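Putative molybdenum cofactor biosynthesis protein (Corynebacterium diphtheriae, PDB 2G2C) is of unproven function but probably binds molybdopterin in the biosynthesis of the molybdenum cofactor. Local coordinates at residues Asp15-Thr19 with Gly20-Asn24; Pro155-Pro158 with Asn159-Gly163; Asp148-Ala151 with Val152-Val156. All blocks are in the same frame, centred on the assembly; numbering follows the deposited sequence. Where two conformers were deposited one is given.

Contact 1: Asp15-Thr19 with Gly20-Asn24; sequences DRIST and GTREN
The carbonyl oxygen of R16 is gripped by two sound bonds: G20 N donates to R16 O over 3.1 Å, and T19 OG1 donates to R16 O over 3.2 Å. Both donors come from the same face of the carbonyl plane, the hydroxyl standing above that plane and the amide tilted out of it. T19 can do this because OG1 sits between its own backbone N and carbonyl carbon (chi1 63°), turned back over the last helical turn. T21 N, T21 OG1 and R22 N add only weak bonds to R16 O. G20 leaves the helix with positive phi (102°), and its N also bonds weakly to I17 O at 3.0 Å. Together with the weak T21 N to R16 O bond, this is the pattern of a Schellman motif closing helix 15-19. T21 OG1 lies 3.1 Å above one face of the R16 guanidinium, toward its rim, where the angle is too poor for a bond with NE. R22 brings NH2 over the opposite face, but both groups are donors of like charge and R22 has two deposited conformers, so this approach is doubtful. Beyond the turn the chain runs back past I17, whose CA-H points at R22 O with 161° at the hydrogen. A water donates to I17 O at 2.9 Å and to R22 O at 2.7 Å, bridging the helix carbonyl and that of the returning loop. I17 CG2 meets N24 CB at 3.6 Å, the two side chains crossing at about a right angle, and both touch V12 of strand 5-13 and V50 of strand 42-51, while N24 OD1 accepts from L27 N.

Contact 2: Pro155-Pro158 with Asn159-Gly163; sequences PVIP and NIFEG
I157 and F161 lie side by side, one helical turn apart and pointing the same way, with I157 CG2 set 4.0 Å from F161 CD2. In I157 the branch that touches the ring is CG2, anti to the backbone N, while CG1 is anti to the carbonyl carbon. F161 has its ring beside the backbone N (chi1 -75°), which brings CD2 within 3.3 Å of I157 O at an oblique approach to the ring. That same oxygen takes the N-H of F161 in a nearly straight bond of 3.0 Å (171° at the hydrogen). I160 shares the chi1 well, with CG1 anti to the carbonyl carbon and 3.3 Å from V156 O, the acceptor of I160 N. Its CD1 also approaches V156 CG2, a touch that is doubtful because V156 has two deposited conformers. P158 belongs to the first turn of helix 157-165, where a nitrogen has no preceding helical carbonyl to donate to, so P158, lacking an N-H, loses no helical bond; its O receives E162 N at 2.8 Å. E162 CB lies 3.3 Å from P158 O. On the N159 side, ND2 comes 3.2 Å from P155 O. I157 and F161 both touch I6 of strand 5-13, and I157 and I160 both reach L135 of strand 135-139. The carbonyls of V156, I157 and P158 are thus satisfied by N-H groups one turn on, and the side chains of I157, I160 and F161 meet the sheet through apolar contact, while N159 and E162 are exposed.

Contact 3: Asp148-Ala151 with Val152-Val156; sequences DTWA and VISPV
The backbones of T149 and W150 hold I153 and S154 by regular i to i+4 bonds, I153 N to T149 O at 3.0 Å and S154 N to W150 O at 2.8 Å (164° at the hydrogen). They belong to helix 143-153, which follows strand 135-139 of the mixed sheet in this alpha/beta domain, probably of the molybdopterin-binding family. V152 N is held less firmly, by weak bonds to D148 O and T149 O. The pattern changes at P155, which has no N-H: its CD lies 3.2 Å from A151 O instead. T149 and I153 lie side by side, CG2 to CG1 4.1 Å, and both touch V137 of strand 135-139, while the T149 hydroxyl, turned away from this touch, bonds to G145 O. V152 instead meets Q105 and I106 of helix 100-109. W150 has CG anti to its own N (chi1 -168°), and the indole reaches L33 and M34 of helix 26-34 and the ring of Y43. S154 makes a CH-pi contact over one face of this indole: its CB stands 3.9 Å from the centroid of the five-membered ring, 27° off the normal, and 3.5 Å from W150 NE1.

In the fold
Contact 1 is a surface turn with no buried residue, while contacts 2 and 3 are partly buried; contact 2 lies on the opposite side of the chain's centre from contact 1. The centres of contacts 1 and 2 are 33 Å apart. Contacts 2 and 3 share P155 and V156, in the short link between helix 143-153 and helix 157-165, and their centres are 11 Å apart. Both set apolar side chains on strand 135-139. The chemistry follows the place: contact 1 is mainly polar, a helix cap with several weak bonds and a bridging water, whereas contacts 2 and 3 combine regular helical bonds with apolar touches, contact 3 adding an indole face.

Contact 1: Asp15-Thr19 with Gly20-Asn24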
ATOM      1  N   ASP A  15       6.477  -2.917 -14.398  1.00 15.37           N
ATOM      2  CA  ASP A  15       7.576  -2.882 -15.357  1.00 16.07           C
ATOM      3  C   ASP A  15       7.376  -1.755 -16.374  1.00 17.90           C
ATOM      4  O   ASP A  15       8.294  -0.959 -16.583  1.00 17.78           O
ATOM      5  CB  ASP A  15       7.713  -4.237 -16.034  1.00 16.74           C
ATOM      6  CG  ASP A  15       8.291  -5.286 -15.092  1.00 18.30           C
ATOM      7  OD1 ASP A  15       8.891  -4.876 -14.093  1.00 19.97           O
ATOM      8  OD2 ASP A  15       8.196  -6.498 -15.389  1.00 23.67           O
ATOM      9  N   ARG A  16       6.173  -1.650 -16.931  1.00 19.71           N
ATOM     10  CA  ARG A  16       5.913  -0.666 -18.003  1.00 21.33           C
ATOM     11  C   ARG A  16       5.957   0.771 -17.492  1.00 20.35           C
ATOM     12  O   ARG A  16       6.513   1.663 -18.151  1.00 21.04           O
ATOM     13  CB  ARG A  16       4.583  -0.949 -18.688  1.00 23.01           C
ATOM     14  CG  ARG A  16       4.499  -2.306 -19.423  1.00 28.85           C
ATOM     15  CD  ARG A  16       4.911  -2.205 -20.880  1.00 41.14           C
ATOM     16  NE  ARG A  16       4.226  -1.109 -21.568  1.00 32.52           N
ATOM     17  CZ  ARG A  16       4.326  -0.843 -22.868  1.00 54.63           C
ATOM     18  NH1 ARG A  16       5.091  -1.592 -23.661  1.00 41.74           N
ATOM     19  NH2 ARG A  16       3.650   0.182 -23.379  1.00 42.28           N
ATOM     20  N   ILE A  17       5.410   1.029 -16.313  1.00 18.61           N
ATOM     21  CA  ILE A  17       5.515   2.393 -15.800  1.00 18.13           C
ATOM     22  C   ILE A  17       6.977   2.694 -15.459  1.00 19.40           C
ATOM     23  O   ILE A  17       7.459   3.799 -15.723  1.00 20.71           O
ATOM     24  CB  ILE A  17       4.573   2.617 -14.581  1.00 17.73           C
ATOM     25  CG1 ILE A  17       3.122   2.298 -14.981  1.00 17.79           C
ATOM     26  CG2 ILE A  17       4.718   4.053 -14.051  1.00 17.24           C
ATOM     27  CD1 ILE A  17       2.134   2.262 -13.826  1.00 17.87           C
ATOM     28  N   SER A  18       7.687   1.704 -14.907  1.00 20.15           N
ATOM     29  CA  SER A  18       9.096   1.874 -14.513  1.00 21.51           C
ATOM     30  C   SER A  18       9.994   2.334 -15.651  1.00 22.43           C
ATOM     31  O   SER A  18      10.852   3.214 -15.476  1.00 22.63           O
ATOM     32  CB  SER A  18       9.663   0.576 -13.895  1.00 20.77           C
ATOM     33  OG  SER A  18      10.966   0.815 -13.356  1.00 26.38           O
ATOM     34  N   THR A  19       9.781   1.742 -16.816  1.00 22.85           N
ATOM     35  CA  THR A  19      10.560   2.105 -18.012  1.00 24.82           C
ATOM     36  C   THR A  19      10.033   3.385 -18.684  1.00 25.85           C
ATOM     37  O   THR A  19      10.760   4.050 -19.447  1.00 26.69           O
ATOM     38  CB  THR A  19      10.573   0.954 -19.018  1.00 25.38           C
ATOM     39  OG1 THR A  19       9.236   0.708 -19.471  1.00 27.36           O
ATOM     40  CG2 THR A  19      11.114  -0.321 -18.382  1.00 25.33           C
ATOM     41  N   GLY A  20       8.782   3.733 -18.408  1.00 25.44           N
ATOM     42  CA  GLY A  20       8.228   4.987 -18.898  1.00 26.37           C
ATOM     43  C   GLY A  20       7.307   4.856 -20.094  1.00 26.31           C
ATOM     44  O   GLY A  20       6.837   5.873 -20.623  1.00 27.73           O
ATOM     45  N   THR A  21       7.031   3.619 -20.506  1.00 26.07           N
ATOM     46  CA  THR A  21       6.170   3.351 -21.652  1.00 25.73           C
ATOM     47  C   THR A  21       4.678   3.300 -21.284  1.00 25.02           C
ATOM     48  O   THR A  21       3.817   3.148 -22.154  1.00 26.14           O
ATOM     49  CB  THR A  21       6.581   2.055 -22.356  1.00 25.95           C
ATOM     50  OG1 THR A  21       6.524   0.979 -21.423  1.00 28.33           O
ATOM     51  CG2 THR A  21       8.018   2.173 -22.884  1.00 26.48           C
ATOM     52  N   ARG A  22       4.384   3.407 -19.986  1.00 23.66           N
ATOM     53  CA  ARG A  22       3.019   3.484 -19.501  0.50 23.19           C
ATOM     54  C   ARG A  22       2.933   4.594 -18.457  1.00 22.30           C
ATOM     55  O   ARG A  22       3.872   4.809 -17.703  1.00 20.75           O
ATOM     56  CB  ARG A  22       2.583   2.139 -18.919  0.50 23.88           C
ATOM     57  CG  ARG A  22       1.086   2.014 -18.702  0.50 27.55           C
ATOM     58  CD  ARG A  22       0.611   0.555 -18.592  0.50 27.76           C
ATOM     59  NE  ARG A  22       1.069  -0.339 -19.663  0.50 36.41           N
ATOM     60  CZ  ARG A  22       0.945  -0.133 -20.980  0.50 30.57           C
ATOM     61  NH1 ARG A  22       0.404   0.978 -21.470  0.50 37.19           N
ATOM     62  NH2 ARG A  22       1.394  -1.050 -21.823  0.50 38.26           N
ATOM     63  N   GLU A  23       1.820   5.321 -18.462  1.00 21.83           N
ATOM     64  CA  GLU A  23       1.590   6.459 -17.566  0.50 21.52           C
ATOM     65  C   GLU A  23       1.378   6.009 -16.127  1.00 19.94           C
ATOM     66  O   GLU A  23       0.669   5.020 -15.889  1.00 19.21           O
ATOM     67  CB  GLU A  23       0.344   7.258 -17.995  0.50 21.87           C
ATOM     68  CG  GLU A  23       0.506   8.121 -19.243  0.50 23.03           C
ATOM     69  CD  GLU A  23      -0.359   9.377 -19.208  0.50 36.41           C
ATOM     70  OE1 GLU A  23      -1.052   9.667 -20.220  0.50 26.25           O
ATOM     71  OE2 GLU A  23      -0.348  10.086 -18.170  0.50 28.61           O
ATOM     72  N   ASN A  24       1.956   6.742 -15.176  1.00 17.84           N
ATOM     73  CA  ASN A  24       1.681   6.459 -13.778  1.00 16.48           C
ATOM     74  C   ASN A  24       0.346   7.138 -13.408  1.00 16.49           C
ATOM     75  O   ASN A  24       0.306   8.325 -13.075  1.00 16.30           O
ATOM     76  CB  ASN A  24       2.835   6.917 -12.907  1.00 16.43           C
ATOM     77  CG  ASN A  24       2.642   6.574 -11.424  1.00 15.40           C
ATOM     78  OD1 ASN A  24       1.564   6.103 -10.992  1.00 15.99           O
ATOM     79  ND2 ASN A  24       3.684   6.802 -10.646  1.00 15.04           N
TER
HETATM   80  O   HOH W   1       6.047   6.169 -16.722  1.00 33.53           O

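Contact 2: Pro155-Pro158 with Asn159-Gly163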
ATOM      1  N   PRO A 155     -12.033   4.810   5.737  1.00 16.30           N
ATOM      2  CA  PRO A 155     -12.803   5.063   6.950  1.00 17.42           C
ATOM      3  C   PRO A 155     -12.178   4.466   8.216  1.00 17.39           C
ATOM      4  O   PRO A 155     -12.518   4.902   9.313  1.00 18.43           O
ATOM      5  CB  PRO A 155     -14.161   4.381   6.664  1.00 17.50           C
ATOM      6  CG  PRO A 155     -14.179   4.200   5.169  1.00 19.92           C
ATOM      7  CD  PRO A 155     -12.780   3.994   4.761  1.00 17.93           C
ATOM      8  N   VAL A 156     -11.285   3.497   8.067  1.00 16.61           N
ATOM      9  CA  VAL A 156     -10.760   2.856   9.281  0.50 16.68           C
ATOM     10  C   VAL A 156      -9.367   3.336   9.675  1.00 16.99           C
ATOM     11  O   VAL A 156      -8.858   2.965  10.725  1.00 16.15           O
ATOM     12  CB  VAL A 156     -10.861   1.315   9.226  0.50 16.35           C
ATOM     13  CG1 VAL A 156     -12.322   0.883   9.102  0.50 17.01           C
ATOM     14  CG2 VAL A 156     -10.031   0.762   8.094  0.50 15.51           C
ATOM     15  N   ILE A 157      -8.778   4.191   8.844  1.00 17.37           N
ATOM     16  CA  ILE A 157      -7.455   4.780   9.127  1.00 18.04           C
ATOM     17  C   ILE A 157      -7.363   5.430  10.511  1.00 18.29           C
ATOM     18  O   ILE A 157      -6.438   5.101  11.297  1.00 17.37           O
ATOM     19  CB  ILE A 157      -7.079   5.782   8.000  1.00 18.51           C
ATOM     20  CG1 ILE A 157      -6.645   5.023   6.756  1.00 20.45           C
ATOM     21  CG2 ILE A 157      -6.027   6.795   8.460  1.00 18.17           C
ATOM     22  CD1 ILE A 157      -5.467   4.145   6.941  1.00 21.20           C
ATOM     23  N   PRO A 158      -8.293   6.365  10.830  1.00 18.53           N
ATOM     24  CA  PRO A 158      -8.279   6.948  12.183  1.00 18.92           C
ATOM     25  C   PRO A 158      -8.296   5.886  13.291  1.00 18.80           C
ATOM     26  O   PRO A 158      -7.578   6.018  14.281  1.00 18.99           O
ATOM     27  CB  PRO A 158      -9.565   7.778  12.237  1.00 19.62           C
ATOM     28  CG  PRO A 158     -10.066   7.840  10.866  1.00 20.55           C
ATOM     29  CD  PRO A 158      -9.356   6.952   9.975  1.00 19.37           C
ATOM     30  N   ASN A 159      -9.111   4.848  13.126  1.00 16.85           N
ATOM     31  CA  ASN A 159      -9.236   3.806  14.139  1.00 16.81           C
ATOM     32  C   ASN A 159      -7.965   2.974  14.290  1.00 15.84           C
ATOM     33  O   ASN A 159      -7.554   2.634  15.401  1.00 15.74           O
ATOM     34  CB  ASN A 159     -10.435   2.938  13.804  1.00 17.82           C
ATOM     35  CG  ASN A 159     -11.697   3.769  13.650  1.00 22.89           C
ATOM     36  OD1 ASN A 159     -12.382   4.009  14.635  1.00 29.29           O
ATOM     37  ND2 ASN A 159     -11.949   4.293  12.448  1.00 25.56           N
ATOM     38  N   ILE A 160      -7.343   2.655  13.159  1.00 14.65           N
ATOM     39  CA  ILE A 160      -6.052   1.948  13.177  1.00 14.91           C
ATOM     40  C   ILE A 160      -4.993   2.766  13.934  1.00 14.34           C
ATOM     41  O   ILE A 160      -4.330   2.226  14.846  1.00 14.20           O
ATOM     42  CB  ILE A 160      -5.597   1.570  11.781  1.00 15.51           C
ATOM     43  CG1 ILE A 160      -6.615   0.563  11.201  1.00 15.40           C
ATOM     44  CG2 ILE A 160      -4.176   0.978  11.821  1.00 15.05           C
ATOM     45  CD1 ILE A 160      -6.406   0.171   9.727  1.00 18.10           C
ATOM     46  N   PHE A 161      -4.819   4.044  13.576  1.00 14.80           N
ATOM     47  CA  PHE A 161      -3.759   4.813  14.207  1.00 14.51           C
ATOM     48  C   PHE A 161      -4.098   5.162  15.648  1.00 15.13           C
ATOM     49  O   PHE A 161      -3.204   5.216  16.495  1.00 15.87           O
ATOM     50  CB  PHE A 161      -3.385   6.026  13.355  1.00 14.04           C
ATOM     51  CG  PHE A 161      -2.575   5.634  12.148  1.00 13.72           C
ATOM     52  CD1 PHE A 161      -1.259   5.241  12.278  1.00 14.54           C
ATOM     53  CD2 PHE A 161      -3.159   5.553  10.894  1.00 16.38           C
ATOM     54  CE1 PHE A 161      -0.527   4.819  11.169  1.00 16.83           C
ATOM     55  CE2 PHE A 161      -2.416   5.129   9.779  1.00 17.31           C
ATOM     56  CZ  PHE A 161      -1.093   4.779   9.929  1.00 17.40           C
ATOM     57  N   GLU A 162      -5.376   5.356  15.939  1.00 15.80           N
ATOM     58  CA  GLU A 162      -5.741   5.543  17.336  1.00 17.17           C
ATOM     59  C   GLU A 162      -5.362   4.298  18.158  1.00 16.46           C
ATOM     60  O   GLU A 162      -4.845   4.431  19.280  1.00 17.93           O
ATOM     61  CB  GLU A 162      -7.231   5.844  17.508  1.00 18.51           C
ATOM     62  CG  GLU A 162      -7.654   6.108  18.952  1.00 24.32           C
ATOM     63  CD  GLU A 162      -9.044   6.710  19.030  1.00 40.19           C
ATOM     64  OE1 GLU A 162      -9.509   6.999  20.163  1.00 36.54           O
ATOM     65  OE2 GLU A 162      -9.666   6.900  17.950  1.00 35.66           O
ATOM     66  N   GLY A 163      -5.635   3.099  17.617  1.00 15.06           N
ATOM     67  CA  GLY A 163      -5.250   1.839  18.275  1.00 14.34           C
ATOM     68  C   GLY A 163      -3.737   1.698  18.422  1.00 14.05           C
ATOM     69  O   GLY A 163      -3.229   1.367  19.518  1.00 14.71           O
TER

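Contact 3: Asp148-Ala151 with Val152-Val156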
ATOM      1  N   ASP A 148     -11.610   0.983  -4.908  1.00 14.29           N
ATOM      2  CA  ASP A 148     -12.287   0.009  -4.045  1.00 14.86           C
ATOM      3  C   ASP A 148     -11.466  -0.274  -2.770  1.00 14.48           C
ATOM      4  O   ASP A 148     -12.021  -0.373  -1.659  1.00 16.26           O
ATOM      5  CB  ASP A 148     -12.564  -1.286  -4.796  1.00 16.75           C
ATOM      6  CG  ASP A 148     -13.747  -1.174  -5.748  1.00 18.72           C
ATOM      7  OD1 ASP A 148     -14.597  -0.258  -5.607  1.00 22.80           O
ATOM      8  OD2 ASP A 148     -13.808  -2.015  -6.669  1.00 23.02           O
ATOM      9  N   THR A 149     -10.153  -0.383  -2.928  1.00 13.18           N
ATOM     10  CA  THR A 149      -9.308  -0.581  -1.746  1.00 13.28           C
ATOM     11  C   THR A 149      -9.437   0.621  -0.826  1.00 13.63           C
ATOM     12  O   THR A 149      -9.632   0.483   0.384  1.00 13.67           O
ATOM     13  CB  THR A 149      -7.835  -0.785  -2.174  1.00 12.61           C
ATOM     14  OG1 THR A 149      -7.749  -2.056  -2.835  1.00 14.41           O
ATOM     15  CG2 THR A 149      -6.904  -0.719  -0.987  1.00 14.34           C
ATOM     16  N   TRP A 150      -9.344   1.819  -1.418  1.00 11.90           N
ATOM     17  CA  TRP A 150      -9.407   3.050  -0.655  1.00 12.87           C
ATOM     18  C   TRP A 150     -10.743   3.189   0.079  1.00 12.80           C
ATOM     19  O   TRP A 150     -10.796   3.644   1.224  1.00 12.78           O
ATOM     20  CB  TRP A 150      -9.186   4.260  -1.582  1.00 13.24           C
ATOM     21  CG  TRP A 150      -8.967   5.455  -0.779  1.00 12.62           C
ATOM     22  CD1 TRP A 150      -9.892   6.436  -0.473  1.00 14.52           C
ATOM     23  CD2 TRP A 150      -7.751   5.827  -0.122  1.00 13.62           C
ATOM     24  NE1 TRP A 150      -9.305   7.388   0.291  1.00 15.58           N
ATOM     25  CE2 TRP A 150      -7.999   7.046   0.536  1.00 14.20           C
ATOM     26  CE3 TRP A 150      -6.475   5.243  -0.031  1.00 15.93           C
ATOM     27  CZ2 TRP A 150      -7.017   7.709   1.290  1.00 15.11           C
ATOM     28  CZ3 TRP A 150      -5.477   5.905   0.704  1.00 17.01           C
ATOM     29  CH2 TRP A 150      -5.765   7.124   1.359  1.00 16.24           C
ATOM     30  N   ALA A 151     -11.839   2.806  -0.580  1.00 12.56           N
ATOM     31  CA  ALA A 151     -13.160   2.909   0.045  1.00 12.76           C
ATOM     32  C   ALA A 151     -13.258   2.142   1.337  1.00 12.93           C
ATOM     33  O   ALA A 151     -14.003   2.521   2.246  1.00 13.22           O
ATOM     34  CB  ALA A 151     -14.249   2.429  -0.928  1.00 12.53           C
ATOM     35  N   VAL A 152     -12.542   1.024   1.409  1.00 12.63           N
ATOM     36  CA  VAL A 152     -12.553   0.232   2.646  1.00 14.66           C
ATOM     37  C   VAL A 152     -11.553   0.750   3.678  1.00 14.60           C
ATOM     38  O   VAL A 152     -11.846   0.820   4.886  1.00 16.06           O
ATOM     39  CB  VAL A 152     -12.300  -1.243   2.341  1.00 14.44           C
ATOM     40  CG1 VAL A 152     -12.046  -2.041   3.655  1.00 16.00           C
ATOM     41  CG2 VAL A 152     -13.486  -1.823   1.516  1.00 14.66           C
ATOM     42  N   ILE A 153     -10.351   1.086   3.219  1.00 14.70           N
ATOM     43  CA  ILE A 153      -9.298   1.487   4.170  1.00 14.71           C
ATOM     44  C   ILE A 153      -9.535   2.862   4.750  1.00 14.05           C
ATOM     45  O   ILE A 153      -9.326   3.093   5.939  1.00 14.67           O
ATOM     46  CB  ILE A 153      -7.907   1.479   3.461  1.00 15.37           C
ATOM     47  CG1 ILE A 153      -7.594   0.049   3.006  1.00 16.40           C
ATOM     48  CG2 ILE A 153      -6.776   2.114   4.360  1.00 17.70           C
ATOM     49  CD1 ILE A 153      -7.413  -0.945   4.111  1.00 17.38           C
ATOM     50  N   SER A 154      -9.944   3.816   3.908  1.00 13.75           N
ATOM     51  CA  SER A 154     -10.039   5.217   4.364  1.00 14.84           C
ATOM     52  C   SER A 154     -10.817   5.391   5.665  1.00 15.40           C
ATOM     53  O   SER A 154     -10.340   6.055   6.598  1.00 16.26           O
ATOM     54  CB  SER A 154     -10.674   6.082   3.261  1.00 14.77           C
ATOM     55  OG  SER A 154     -10.664   7.431   3.668  1.00 17.51           O
ATOM     56  N   PRO A 155     -12.033   4.810   5.737  1.00 16.30           N
ATOM     57  CA  PRO A 155     -12.803   5.063   6.950  1.00 17.42           C
ATOM     58  C   PRO A 155     -12.178   4.466   8.216  1.00 17.39           C
ATOM     59  O   PRO A 155     -12.518   4.902   9.313  1.00 18.43           O
ATOM     60  CB  PRO A 155     -14.161   4.381   6.664  1.00 17.50           C
ATOM     61  CG  PRO A 155     -14.179   4.200   5.169  1.00 19.92           C
ATOM     62  CD  PRO A 155     -12.780   3.994   4.761  1.00 17.93           C
ATOM     63  N   VAL A 156     -11.285   3.497   8.067  1.00 16.61           N
ATOM     64  CA  VAL A 156     -10.760   2.856   9.281  0.50 16.68           C
ATOM     65  C   VAL A 156      -9.367   3.336   9.675  1.00 16.99           C
ATOM     66  O   VAL A 156      -8.858   2.965  10.725  1.00 16.15           O
ATOM     67  CB  VAL A 156     -10.861   1.315   9.226  0.50 16.35           C
ATOM     68  CG1 VAL A 156     -12.322   0.883   9.102  0.50 17.01           C
ATOM     69  CG2 VAL A 156     -10.031   0.762   8.094  0.50 15.51           C
TER